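Long-range contacts in 6b protein (Agrobacterium vitis, PDB 3AQ2), which disturbs plant cell proliferation, probably by interfering with the plant's microRNA machinery, and has an ADP-ribosylation fold: residues P85-V94 / S115-Y124; M139-T148 / G157-E168. All blocks are in the same frame, centred on the assembly; numbering follows the deposited sequence.

Interaction 1 of 2, residues P85-V94 / S115-Y124; sequences PSNSPAFGTV and SCGQGGFVNY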
loop_
_atom_site.group_PDB
_atom_site.type_symbol
_atom_site.label_atom_id
_atom_site.label_comp_id
_atom_site.label_asym_id
_atom_site.label_seq_id
_atom_site.Cartn_x
_atom_site.Cartn_y
_atom_site.Cartn_z
ATOM N N PRO A 85 -0.475 7.684 -0.029
ATOM C CA PRO A 85 0.574 8.706 0.077
ATOM C C PRO A 85 1.864 8.296 -0.622
ATOM O O PRO A 85 2.146 7.102 -0.771
ATOM C CB PRO A 85 0.845 8.764 1.581
ATOM C CG PRO A 85 0.625 7.360 2.048
ATOM C CD PRO A 85 -0.468 6.769 1.133
ATOM N N SER A 86 2.648 9.283 -1.044
ATOM C CA SER A 86 4.045 9.011 -1.351
ATOM C C SER A 86 4.784 8.810 -0.025
ATOM O O SER A 86 4.387 9.357 1.021
ATOM C CB SER A 86 4.679 10.167 -2.128
ATOM O OG SER A 86 4.633 11.347 -1.341
ATOM N N ASN A 87 5.840 8.003 -0.066
ATOM C CA ASN A 87 6.727 7.836 1.088
ATOM C C ASN A 87 8.197 7.930 0.677
ATOM O O ASN A 87 9.092 7.464 1.385
ATOM C CB ASN A 87 6.436 6.527 1.837
ATOM C CG ASN A 87 6.482 5.318 0.937
ATOM O OD1 ASN A 87 6.946 5.399 -0.209
ATOM N ND2 ASN A 87 6.010 4.173 1.453
ATOM N N SER A 88 8.427 8.536 -0.486
ATOM C CA SER A 88 9.755 8.712 -1.038
ATOM C C SER A 88 9.677 9.907 -1.994
ATOM O O SER A 88 8.581 10.252 -2.449
ATOM C CB SER A 88 10.153 7.425 -1.778
ATOM O OG SER A 88 11.552 7.213 -1.726
ATOM N N PRO A 89 10.817 10.561 -2.294
ATOM C CA PRO A 89 10.753 11.697 -3.228
ATOM C C PRO A 89 10.376 11.289 -4.665
ATOM O O PRO A 89 10.244 10.095 -4.958
ATOM C CB PRO A 89 12.169 12.294 -3.158
ATOM C CG PRO A 89 13.038 11.197 -2.721
ATOM C CD PRO A 89 12.184 10.351 -1.783
ATOM N N ALA A 90 10.194 12.275 -5.545
ATOM C CA ALA A 90 9.752 12.010 -6.924
ATOM C C ALA A 90 8.437 11.204 -6.959
ATOM O O ALA A 90 8.241 10.319 -7.817
ATOM C CB ALA A 90 10.857 11.328 -7.735
ATOM N N PHE A 91 7.556 11.516 -6.003
ATOM C CA PHE A 91 6.198 10.957 -5.916
ATOM C C PHE A 91 6.154 9.433 -5.839
ATOM O O PHE A 91 5.226 8.802 -6.341
ATOM C CB PHE A 91 5.315 11.473 -7.060
ATOM C CG PHE A 91 5.397 12.957 -7.253
ATOM C CD1 PHE A 91 6.095 13.494 -8.328
ATOM C CD2 PHE A 91 4.795 13.820 -6.341
ATOM C CE1 PHE A 91 6.174 14.875 -8.510
ATOM C CE2 PHE A 91 4.869 15.206 -6.511
ATOM C CZ PHE A 91 5.566 15.733 -7.599
ATOM N N GLY A 92 7.149 8.853 -5.175
ATOM C CA GLY A 92 7.246 7.403 -5.069
ATOM C C GLY A 92 6.435 6.862 -3.919
ATOM O O GLY A 92 6.414 7.450 -2.836
ATOM N N THR A 93 5.779 5.728 -4.149
ATOM C CA THR A 93 5.168 4.973 -3.059
ATOM C C THR A 93 5.762 3.569 -3.028
ATOM O O THR A 93 5.619 2.800 -3.991
ATOM C CB THR A 93 3.637 4.868 -3.203
ATOM O OG1 THR A 93 3.073 6.187 -3.295
ATOM C CG2 THR A 93 3.040 4.123 -1.990
ATOM N N VAL A 94 6.422 3.258 -1.916
ATOM C CA VAL A 94 7.055 1.966 -1.718
ATOM C C VAL A 94 6.151 1.086 -0.853
ATOM O O VAL A 94 5.718 1.487 0.246
ATOM C CB VAL A 94 8.460 2.119 -1.067
ATOM C CG1 VAL A 94 9.060 0.768 -0.715
ATOM C CG2 VAL A 94 9.401 2.906 -1.978
ATOM N N SER A 115 15.170 2.003 2.535
ATOM C CA SER A 115 14.429 1.747 1.298
ATOM C C SER A 115 13.841 2.994 0.641
ATOM O O SER A 115 13.589 3.004 -0.568
ATOM C CB SER A 115 13.288 0.758 1.561
ATOM O OG SER A 115 13.763 -0.499 2.010
ATOM N N CYS A 116 13.615 4.029 1.445
ATOM C CA CYS A 116 12.853 5.201 1.019
ATOM C C CYS A 116 13.583 6.470 1.380
ATOM O O CYS A 116 14.072 6.583 2.488
ATOM C CB CYS A 116 11.517 5.213 1.760
ATOM S SG CYS A 116 10.497 3.764 1.500
ATOM N N GLY A 117 13.605 7.442 0.472
ATOM C CA GLY A 117 14.219 8.741 0.753
ATOM C C GLY A 117 13.283 9.706 1.463
ATOM O O GLY A 117 12.182 9.330 1.911
ATOM N N GLN A 118 13.733 10.954 1.574
ATOM C CA GLN A 118 12.942 11.985 2.237
ATOM C C GLN A 118 12.338 12.910 1.194
ATOM O O GLN A 118 12.893 13.079 0.096
ATOM C CB GLN A 118 13.818 12.783 3.210
ATOM C CG GLN A 118 14.558 11.915 4.227
ATOM C CD GLN A 118 14.968 12.697 5.474
ATOM O OE1 GLN A 118 14.244 13.573 5.926
ATOM N NE2 GLN A 118 16.113 12.358 6.037
ATOM N N GLY A 119 11.210 13.525 1.545
ATOM C CA GLY A 119 10.546 14.482 0.662
ATOM C C GLY A 119 9.107 14.128 0.336
ATOM O O GLY A 119 8.354 14.973 -0.147
ATOM N N GLY A 120 8.721 12.878 0.583
ATOM C CA GLY A 120 7.353 12.450 0.307
ATOM C C GLY A 120 6.412 12.826 1.440
ATOM O O GLY A 120 6.826 13.447 2.423
ATOM N N PHE A 121 5.145 12.445 1.293
ATOM C CA PHE A 121 4.106 12.730 2.293
ATOM C C PHE A 121 4.421 12.068 3.626
ATOM O O PHE A 121 4.328 12.698 4.685
ATOM C CB PHE A 121 2.746 12.243 1.796
ATOM C CG PHE A 121 1.580 12.752 2.610
ATOM C CD1 PHE A 121 1.073 12.008 3.668
ATOM C CD2 PHE A 121 0.993 13.975 2.313
ATOM C CE1 PHE A 121 -0.011 12.478 4.426
ATOM C CE2 PHE A 121 -0.088 14.455 3.065
ATOM C CZ PHE A 121 -0.591 13.707 4.117
ATOM N N VAL A 122 4.767 10.788 3.545
ATOM C CA VAL A 122 5.238 10.013 4.675
ATOM C C VAL A 122 6.764 10.008 4.592
ATOM O O VAL A 122 7.340 9.795 3.523
ATOM C CB VAL A 122 4.695 8.570 4.588
ATOM C CG1 VAL A 122 5.464 7.626 5.516
ATOM C CG2 VAL A 122 3.217 8.560 4.935
ATOM N N ASN A 123 7.416 10.233 5.727
ATOM C CA ASN A 123 8.867 10.256 5.764
ATOM C C ASN A 123 9.333 9.425 6.949
ATOM O O ASN A 123 9.248 9.866 8.107
ATOM C CB ASN A 123 9.353 11.711 5.865
ATOM C CG ASN A 123 10.864 11.830 5.926
ATOM O OD1 ASN A 123 11.583 10.838 6.085
ATOM N ND2 ASN A 123 11.358 13.066 5.812
ATOM N N TYR A 124 9.831 8.223 6.656
ATOM C CA TYR A 124 10.172 7.256 7.713
ATOM C C TYR A 124 11.384 7.660 8.536
ATOM O O TYR A 124 11.645 7.071 9.587
ATOM C CB TYR A 124 10.404 5.868 7.115
ATOM C CG TYR A 124 9.196 5.321 6.386
ATOM C CD1 TYR A 124 9.268 4.981 5.033
ATOM C CD2 TYR A 124 7.978 5.136 7.050
ATOM C CE1 TYR A 124 8.148 4.471 4.353
ATOM C CE2 TYR A 124 6.862 4.624 6.369
ATOM C CZ TYR A 124 6.959 4.290 5.024
ATOM O OH TYR A 124 5.852 3.769 4.357
HETATM O O HOH W 1 10.513 7.838 3.835
HETATM O O HOH W 2 5.692 0.985 3.117
#

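Interaction 2 of 2, residues M139-T148 / G157-E168; sequences MSQLFIRIRT and GWYARQGNYVEE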
loop_
_atom_site.group_PDB
_atom_site.type_symbol
_atom_site.label_atom_id
_atom_site.label_comp_id
_atom_site.label_asym_id
_atom_site.label_seq_id
_atom_site.Cartn_x
_atom_site.Cartn_y
_atom_site.Cartn_z
ATOM N N MET A 139 -1.629 -3.935 -5.671
ATOM C CA MET A 139 -0.815 -3.020 -6.470
ATOM C C MET A 139 -1.268 -2.953 -7.928
ATOM O O MET A 139 -1.715 -3.953 -8.511
ATOM C CB MET A 139 0.652 -3.448 -6.423
ATOM C CG MET A 139 1.271 -3.221 -5.058
ATOM S SD MET A 139 2.963 -3.833 -4.973
ATOM C CE MET A 139 2.696 -5.556 -5.383
ATOM N N SER A 140 -1.153 -1.753 -8.493
ATOM C CA SER A 140 -1.409 -1.523 -9.906
ATOM C C SER A 140 -0.213 -1.959 -10.759
ATOM O O SER A 140 0.832 -2.352 -10.231
ATOM C CB SER A 140 -1.666 -0.039 -10.137
ATOM O OG SER A 140 -0.441 0.663 -10.031
ATOM N N GLN A 141 -0.351 -1.854 -12.076
ATOM C CA GLN A 141 0.734 -2.260 -12.965
ATOM C C GLN A 141 1.914 -1.282 -12.886
ATOM O O GLN A 141 2.998 -1.574 -13.393
ATOM C CB GLN A 141 0.246 -2.451 -14.408
ATOM C CG GLN A 141 0.278 -1.190 -15.286
ATOM C CD GLN A 141 -0.911 -0.239 -15.081
ATOM O OE1 GLN A 141 -1.518 -0.174 -14.011
ATOM N NE2 GLN A 141 -1.217 0.523 -16.121
ATOM N N LEU A 142 1.704 -0.136 -12.238
ATOM C CA LEU A 142 2.770 0.865 -12.104
ATOM C C LEU A 142 3.743 0.567 -10.966
ATOM O O LEU A 142 4.764 1.253 -10.822
ATOM C CB LEU A 142 2.191 2.273 -11.972
ATOM C CG LEU A 142 1.288 2.734 -13.115
ATOM C CD1 LEU A 142 0.795 4.129 -12.819
ATOM C CD2 LEU A 142 2.007 2.699 -14.460
ATOM N N PHE A 143 3.431 -0.430 -10.143
ATOM C CA PHE A 143 4.383 -0.866 -9.122
ATOM C C PHE A 143 5.367 -1.846 -9.759
ATOM O O PHE A 143 4.957 -2.838 -10.384
ATOM C CB PHE A 143 3.651 -1.560 -7.972
ATOM C CG PHE A 143 2.981 -0.608 -7.001
ATOM C CD1 PHE A 143 1.710 -0.093 -7.277
ATOM C CD2 PHE A 143 3.608 -0.240 -5.808
ATOM C CE1 PHE A 143 1.076 0.776 -6.372
ATOM C CE2 PHE A 143 2.988 0.622 -4.905
ATOM C CZ PHE A 143 1.704 1.123 -5.186
ATOM N N ILE A 144 6.658 -1.578 -9.597
ATOM C CA ILE A 144 7.693 -2.479 -10.075
ATOM C C ILE A 144 8.403 -3.072 -8.868
ATOM O O ILE A 144 8.533 -2.395 -7.841
ATOM C CB ILE A 144 8.709 -1.752 -10.998
ATOM C CG1 ILE A 144 9.335 -0.542 -10.287
ATOM C CG2 ILE A 144 8.029 -1.340 -12.319
ATOM C CD1 ILE A 144 10.606 -0.018 -10.951
ATOM N N ARG A 145 8.832 -4.329 -8.966
ATOM C CA ARG A 145 9.606 -4.939 -7.880
ATOM C C ARG A 145 11.013 -4.362 -7.870
ATOM O O ARG A 145 11.671 -4.341 -8.907
ATOM C CB ARG A 145 9.679 -6.452 -8.056
ATOM C CG ARG A 145 10.331 -7.132 -6.863
ATOM C CD ARG A 145 9.562 -8.353 -6.520
ATOM N NE ARG A 145 10.298 -9.234 -5.629
ATOM C CZ ARG A 145 9.788 -10.361 -5.159
ATOM N NH1 ARG A 145 8.536 -10.687 -5.469
ATOM N NH2 ARG A 145 10.510 -11.138 -4.379
ATOM N N ILE A 146 11.464 -3.913 -6.698
ATOM C CA ILE A 146 12.770 -3.260 -6.546
ATOM C C ILE A 146 13.806 -4.076 -5.767
ATOM O O ILE A 146 15.012 -3.871 -5.927
ATOM C CB ILE A 146 12.633 -1.847 -5.911
ATOM C CG1 ILE A 146 12.031 -1.932 -4.494
ATOM C CG2 ILE A 146 11.806 -0.948 -6.817
ATOM C CD1 ILE A 146 12.109 -0.609 -3.674
ATOM N N ARG A 147 13.340 -5.006 -4.941
ATOM C CA ARG A 147 14.231 -5.755 -4.062
ATOM C C ARG A 147 13.497 -6.954 -3.491
ATOM O O ARG A 147 12.273 -6.984 -3.486
ATOM C CB ARG A 147 14.700 -4.855 -2.908
ATOM C CG ARG A 147 15.940 -5.362 -2.186
ATOM C CD ARG A 147 16.349 -4.399 -1.092
ATOM N NE ARG A 147 15.494 -4.430 0.099
ATOM C CZ ARG A 147 14.787 -3.400 0.563
ATOM N NH1 ARG A 147 14.767 -2.231 -0.078
ATOM N NH2 ARG A 147 14.079 -3.538 1.668
ATOM N N THR A 148 14.264 -7.928 -3.009
ATOM C CA THR A 148 13.728 -9.047 -2.233
ATOM C C THR A 148 14.550 -9.197 -0.948
ATOM O O THR A 148 15.777 -9.285 -1.013
ATOM C CB THR A 148 13.779 -10.340 -3.057
ATOM O OG1 THR A 148 13.043 -10.144 -4.272
ATOM C CG2 THR A 148 13.191 -11.528 -2.291
ATOM N N GLY A 157 8.973 -9.468 -1.286
ATOM C CA GLY A 157 9.222 -8.441 -2.289
ATOM C C GLY A 157 9.032 -7.034 -1.738
ATOM O O GLY A 157 8.243 -6.817 -0.806
ATOM N N TRP A 158 9.795 -6.101 -2.302
ATOM C CA TRP A 158 9.615 -4.660 -2.142
ATOM C C TRP A 158 9.298 -4.074 -3.510
ATOM O O TRP A 158 9.878 -4.498 -4.525
ATOM C CB TRP A 158 10.900 -4.023 -1.596
ATOM C CG TRP A 158 11.049 -4.307 -0.144
ATOM C CD1 TRP A 158 11.489 -5.476 0.434
ATOM C CD2 TRP A 158 10.665 -3.445 0.930
ATOM N NE1 TRP A 158 11.424 -5.372 1.807
ATOM C CE2 TRP A 158 10.928 -4.134 2.133
ATOM C CE3 TRP A 158 10.138 -2.150 0.991
ATOM C CZ2 TRP A 158 10.676 -3.568 3.398
ATOM C CZ3 TRP A 158 9.896 -1.577 2.248
ATOM C CH2 TRP A 158 10.160 -2.295 3.432
ATOM N N TYR A 159 8.372 -3.119 -3.524
ATOM C CA TYR A 159 7.813 -2.588 -4.774
ATOM C C TYR A 159 7.757 -1.087 -4.704
ATOM O O TYR A 159 7.582 -0.522 -3.629
ATOM C CB TYR A 159 6.395 -3.119 -5.011
ATOM C CG TYR A 159 6.310 -4.631 -5.044
ATOM C CD1 TYR A 159 6.219 -5.362 -3.863
ATOM C CD2 TYR A 159 6.308 -5.316 -6.254
ATOM C CE1 TYR A 159 6.147 -6.755 -3.875
ATOM C CE2 TYR A 159 6.232 -6.721 -6.282
ATOM C CZ TYR A 159 6.149 -7.418 -5.091
ATOM O OH TYR A 159 6.073 -8.796 -5.122
ATOM N N ALA A 160 7.881 -0.434 -5.854
ATOM C CA ALA A 160 7.744 1.014 -5.884
ATOM C C ALA A 160 6.907 1.457 -7.064
ATOM O O ALA A 160 7.103 0.958 -8.183
ATOM C CB ALA A 160 9.107 1.660 -5.951
ATOM N N ARG A 161 5.970 2.367 -6.789
ATOM C CA ARG A 161 5.242 3.114 -7.814
ATOM C C ARG A 161 5.948 4.451 -7.982
ATOM O O ARG A 161 6.055 5.236 -7.023
ATOM C CB ARG A 161 3.797 3.347 -7.369
ATOM C CG ARG A 161 2.930 4.061 -8.392
ATOM C CD ARG A 161 1.556 4.364 -7.770
ATOM N NE ARG A 161 0.644 4.985 -8.733
ATOM C CZ ARG A 161 0.685 6.277 -9.072
ATOM N NH1 ARG A 161 1.603 7.081 -8.533
ATOM N NH2 ARG A 161 -0.187 6.769 -9.949
ATOM N N GLN A 162 6.438 4.712 -9.195
ATOM C CA GLN A 162 7.187 5.943 -9.480
ATOM C C GLN A 162 8.410 6.113 -8.549
ATOM O O GLN A 162 9.007 5.121 -8.145
ATOM C CB GLN A 162 6.238 7.153 -9.489
ATOM C CG GLN A 162 5.170 7.048 -10.589
ATOM C CD GLN A 162 5.769 7.101 -12.002
ATOM O OE1 GLN A 162 5.842 6.088 -12.708
ATOM N NE2 GLN A 162 6.218 8.278 -12.405
ATOM N N GLY A 163 8.808 7.349 -8.238
ATOM C CA GLY A 163 9.949 7.570 -7.342
ATOM C C GLY A 163 11.340 7.335 -7.933
ATOM O O GLY A 163 12.321 7.305 -7.186
ATOM N N ASN A 164 11.443 7.152 -9.250
ATOM C CA ASN A 164 12.770 7.001 -9.897
ATOM C C ASN A 164 13.590 5.769 -9.438
ATOM O O ASN A 164 14.824 5.734 -9.569
ATOM C CB ASN A 164 13.626 8.272 -9.718
ATOM C CG ASN A 164 13.069 9.492 -10.446
ATOM O OD1 ASN A 164 12.430 9.388 -11.496
ATOM N ND2 ASN A 164 13.340 10.669 -9.888
ATOM N N TYR A 165 12.904 4.773 -8.896
ATOM C CA TYR A 165 13.492 3.476 -8.592
ATOM C C TYR A 165 13.786 2.705 -9.867
ATOM O O TYR A 165 13.195 2.978 -10.918
ATOM C CB TYR A 165 12.514 2.662 -7.742
ATOM C CG TYR A 165 12.444 3.144 -6.318
ATOM C CD1 TYR A 165 11.577 4.173 -5.949
ATOM C CD2 TYR A 165 13.264 2.579 -5.338
ATOM C CE1 TYR A 165 11.523 4.624 -4.636
ATOM C CE2 TYR A 165 13.216 3.021 -4.022
ATOM C CZ TYR A 165 12.347 4.044 -3.682
ATOM O OH TYR A 165 12.314 4.479 -2.382
ATOM N N VAL A 166 14.699 1.744 -9.754
ATOM C CA VAL A 166 15.036 0.837 -10.847
ATOM C C VAL A 166 14.472 -0.553 -10.535
ATOM O O VAL A 166 14.511 -0.995 -9.384
ATOM C CB VAL A 166 16.570 0.768 -11.031
ATOM C CG1 VAL A 166 16.945 -0.216 -12.114
ATOM C CG2 VAL A 166 17.123 2.161 -11.348
ATOM N N GLU A 167 13.941 -1.230 -11.553
ATOM C CA GLU A 167 13.375 -2.567 -11.368
ATOM C C GLU A 167 14.449 -3.602 -11.022
ATOM O O GLU A 167 15.573 -3.531 -11.525
ATOM C CB GLU A 167 12.580 -2.996 -12.608
ATOM C CG GLU A 167 11.792 -4.294 -12.446
ATOM C CD GLU A 167 10.771 -4.520 -13.555
ATOM O OE1 GLU A 167 10.801 -3.789 -14.574
ATOM O OE2 GLU A 167 9.939 -5.445 -13.413
ATOM N N GLU A 168 14.086 -4.553 -10.159
ATOM C CA GLU A 168 14.940 -5.687 -9.805
ATOM C C GLU A 168 15.455 -6.338 -11.076
ATOM O O GLU A 168 14.700 -6.525 -12.038
ATOM C CB GLU A 168 14.143 -6.710 -8.984
ATOM C CG GLU A 168 14.982 -7.683 -8.153
ATOM C CD GLU A 168 14.137 -8.564 -7.236
ATOM O OE1 GLU A 168 13.065 -9.026 -7.686
ATOM O OE2 GLU A 168 14.542 -8.795 -6.066
HETATM O O HOH W 3 6.031 3.377 -11.741
HETATM O O HOH W 4 8.400 -5.727 -11.427
HETATM O O HOH W 5 16.181 -2.049 -7.553
HETATM O O HOH W 6 16.850 -8.243 -4.696
#

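Interaction 1 of 2, residues P85-V94 / S115-Y124
N87 meets Y124 at the hydroxyl end of the tyrosine: ND2 lies 2.9 Å from Y124 OH, near the ring plane at its edge, and donates a hydrogen bond 19° out of its own amide plane. Y124 OH also hydrogen-bonds Y69 O. The amide and ring planes stand 57° apart. Two further bonds fix the amide's rotation within its own segment, since ND2 also reaches V94 O (3.0 Å) in the amide plane while OD1 takes V94 N on a lone pair (2.8 Å). With CG set between backbone N and carbonyl carbon (chi1 54°), the amide reaches both V94 and Y124.

S86 holds the loop 115-124 by two bonds, its O receiving V122 N at 2.9 Å, nearly straight, its OG receiving F121 N at 2.9 Å. D191 is a second partner of S86 OG. S88 OG accepts G117 N at 3.0 Å and also bonds Y165. On the apolar side, C116 SG rests 3.7 Å from V94 CB, and P85 and V122 run side by side. The contact joins the loop after helix 105-115 to the loop between strands 83-85 and 93-96, with helix 72-81 against P85, F121 and V122 and strand 66-70 against P85 and N87.

Interaction 2 of 2, residues M139-T148 / G157-E168
R145 crosses Y159 obliquely, its guanidinium plane turned 71° from the ring. Its CB packs 3.9 Å from Y159 CE2, and CG approaches E168 OE1 and W158 O. Beyond the bend at chi2 (137°), CD returns to Y159 CE2. NE forms a long salt bridge with E168 OE1 at 3.5 Å, while CZ sits 3.5 Å from G157 CA, which lies over the guanidinium's centre. At the tip, NH1 gives Y159 OH a weak, bent bond, and NH2 donates to T148 OG1 (2.7 Å) almost in the guanidinium plane. That hydroxyl donates to the syn lone pair of E168 OE2, so R145, T148 and E168 are connected. M139 CE makes a CH-pi contact over the Y159 ring, 3.6 Å from its centroid, while SD approaches obliquely, a Met-aromatic contact.

The other side of the sheet carries a cation-pi pair: R147 CZ stands 3.9 Å from the centroid of the W158 five-membered ring, 9° off its normal, while D149 takes R147 NE in a salt bridge.

The backbone is that of an antiparallel beta hairpin with a classic bulge: I146 N to W158 O and W158 N to R147 O place both I146 and R147 opposite W158.

How the interactions relate
From the N terminus, interaction 1 comes first: 115-124 returns to 85-94 after an intervening piece, closing a loop about half of which is helix 105-115. Interaction 2 opens only after strand 133-137 and closes the shorter hairpin of strands 143-151 and 154-161. The two are therefore in series, neither nested nor crossed. They join in space, with centres about 13 Å apart. Strand 93-96 borders strand 154-161 in the three-stranded antiparallel sheet, where T93 O and R161 N lie 2.9 Å apart, a probable hydrogen bond. A second join runs through Y165, whose OH is 2.7 Å from S115 O, tying the end of helix 105-115 to the segment following the hairpin.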